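Local coordinates for 2S Albumin protein (Dolichos, PDB 6IX1) that is a seed albumin with a four-bladed hemopexin-type beta-propeller fold, probably a storage protein, its precise role not settled, at residues D119-R123 with I171-A176. Residues are numbered along the deposited sequence; the frame is centred on the assembly and turned at random.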
loop_
_atom_site.group_PDB
_atom_site.type_symbol
_atom_site.label_atom_id
_atom_site.label_comp_id
_atom_site.label_asym_id
_atom_site.label_seq_id
_atom_site.Cartn_x
_atom_site.Cartn_y
_atom_site.Cartn_z
ATOM N N ASP A 119 -4.249 -5.542 5.903
ATOM C CA ASP A 119 -5.068 -4.416 5.418
ATOM C C ASP A 119 -4.240 -3.472 4.563
ATOM O O ASP A 119 -4.798 -2.985 3.552
ATOM C CB ASP A 119 -5.613 -3.620 6.601
ATOM C CG ASP A 119 -6.685 -4.312 7.445
ATOM O OD1 ASP A 119 -7.267 -5.320 6.945
ATOM O OD2 ASP A 119 -6.892 -3.903 8.588
ATOM N N SER A 120 -3.042 -3.165 4.975
ATOM C CA SER A 120 -2.295 -2.114 4.297
ATOM C C SER A 120 -0.824 -2.277 4.592
ATOM O O SER A 120 -0.495 -2.989 5.576
ATOM C CB SER A 120 -2.733 -0.721 4.733
ATOM O OG SER A 120 -2.387 0.269 3.825
ATOM N N ALA A 121 0.025 -1.622 3.819
ATOM C CA ALA A 121 1.443 -1.706 4.012
ATOM C C ALA A 121 2.147 -0.550 3.360
ATOM O O ALA A 121 1.602 -0.042 2.353
ATOM C CB ALA A 121 1.957 -2.957 3.428
ATOM N N PHE A 122 3.340 -0.188 3.786
ATOM C CA PHE A 122 4.099 0.805 3.018
ATOM C C PHE A 122 5.551 0.608 3.297
ATOM O O PHE A 122 5.897 0.073 4.373
ATOM C CB PHE A 122 3.677 2.251 3.248
ATOM C CG PHE A 122 3.929 2.877 4.587
ATOM C CD1 PHE A 122 5.112 3.453 4.899
ATOM C CD2 PHE A 122 2.947 2.880 5.567
ATOM C CE1 PHE A 122 5.285 4.072 6.110
ATOM C CE2 PHE A 122 3.070 3.532 6.765
ATOM C CZ PHE A 122 4.291 4.070 7.038
ATOM N N ARG A 123 6.396 1.005 2.378
ATOM C CA ARG A 123 7.842 0.846 2.470
ATOM C C ARG A 123 8.478 1.859 3.394
ATOM O O ARG A 123 8.253 3.065 3.277
ATOM C CB ARG A 123 8.369 0.979 1.047
ATOM C CG ARG A 123 9.880 0.777 0.865
ATOM C CD ARG A 123 10.332 -0.612 1.121
ATOM N NE ARG A 123 11.661 -0.847 0.654
ATOM C CZ ARG A 123 12.812 -0.646 1.325
ATOM N NH1 ARG A 123 12.768 -0.318 2.615
ATOM N NH2 ARG A 123 13.983 -0.893 0.808
ATOM N N ILE A 171 -5.990 1.052 8.911
ATOM C CA ILE A 171 -5.616 1.734 7.639
ATOM C C ILE A 171 -6.099 0.828 6.502
ATOM O O ILE A 171 -5.866 -0.364 6.547
ATOM C CB ILE A 171 -4.090 1.996 7.622
ATOM C CG1 ILE A 171 -3.691 2.839 8.843
ATOM C CG2 ILE A 171 -3.659 2.610 6.323
ATOM C CD1 ILE A 171 -2.232 3.057 9.045
ATOM N N ASP A 172 -6.788 1.404 5.484
ATOM C CA ASP A 172 -7.254 0.661 4.299
ATOM C C ASP A 172 -6.185 0.572 3.205
ATOM O O ASP A 172 -6.209 -0.378 2.434
ATOM C CB ASP A 172 -8.517 1.273 3.723
ATOM C CG ASP A 172 -9.729 1.038 4.607
ATOM O OD1 ASP A 172 -9.755 0.066 5.381
ATOM O OD2 ASP A 172 -10.632 1.883 4.540
ATOM N N ALA A 173 -5.333 1.603 3.065
ATOM C CA ALA A 173 -4.322 1.578 1.997
ATOM C C ALA A 173 -3.242 2.578 2.374
ATOM O O ALA A 173 -3.521 3.514 3.170
ATOM C CB ALA A 173 -4.918 1.929 0.624
ATOM N N SER A 174 -2.066 2.451 1.803
ATOM C CA SER A 174 -0.978 3.382 2.124
ATOM C C SER A 174 0.106 3.208 1.075
ATOM O O SER A 174 0.241 2.145 0.541
ATOM C CB SER A 174 -0.409 3.099 3.544
ATOM O OG SER A 174 -0.065 1.699 3.721
ATOM N N PHE A 175 0.887 4.244 0.942
ATOM C CA PHE A 175 2.149 4.087 0.197
ATOM C C PHE A 175 3.179 5.101 0.684
ATOM O O PHE A 175 2.855 6.194 1.159
ATOM C CB PHE A 175 1.914 4.223 -1.328
ATOM C CG PHE A 175 1.628 5.593 -1.840
ATOM C CD1 PHE A 175 0.360 6.121 -1.732
ATOM C CD2 PHE A 175 2.620 6.330 -2.469
ATOM C CE1 PHE A 175 0.085 7.394 -2.240
ATOM C CE2 PHE A 175 2.344 7.613 -2.937
ATOM C CZ PHE A 175 1.110 8.150 -2.803
ATOM N N ALA A 176 4.427 4.734 0.531
ATOM C CA ALA A 176 5.501 5.645 0.834
ATOM C C ALA A 176 5.667 6.653 -0.314
ATOM O O ALA A 176 5.597 6.273 -1.480
ATOM C CB ALA A 176 6.787 4.856 0.899
HETATM O O HOH W 1 -5.234 -1.677 9.505
HETATM O O HOH W 2 -6.746 -2.840 2.114
HETATM O O HOH W 3 4.941 1.839 -0.184
#
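Ser174 turns its hydroxyl toward Ala121 and Ser120 by placing OG between its own backbone N and carbonyl carbon (chi1 51°). Ser120 meets it with a different rotamer, OG anti to the backbone N, which sends its hydroxyl across the gap to the neighbouring strand, though this position is less certain. Ser174 OG donates to Ala121 O at 2.8 Å, coming from above the carbonyl plane with a C=O...OG angle of only 97°, a bond far from the usual in-plane approach. Ser120 OG lies 2.7 Å from Ser174 OG and is modelled as donor to it. Beside this polar centre, Ile171 CG2 packs against Ser120 CB at 3.8 Å, while the Phe122 ring turns its edge to the serine, CD2 reaching Ser174 OG at 3.7 Å. With an alanine in place of Ser174, Ala121 O would probably lose this donor and the Ser120 hydroxyl its acceptor in this buried interface. Water completes the join: one molecule accepts from both Arg123 N (3.1 Å) and Ala176 N (3.0 Å), and another accepts from Ile171 N and lies within hydrogen-bonding distance of Asp119 OD2, which also binds Gly135 N. The two strands run parallel, 3° apart with axes 5.1 Å from each other, yet side chains and water join them rather than direct backbone hydrogen bonds. Each is the first strand of its own antiparallel sheet, as expected for innermost strands of adjacent blades lining the central channel of a hemopexin propeller. Strand 120-123 pairs with strand 129-134 and strand 173-176 with strand 182-187, each pairing starting at a classic beta bulge, opposite Phe133 and Phe186; Phe122 bridges the blades, its ring meeting Tyr131 of one and its side chain touching Ala183 and Leu185 of the other.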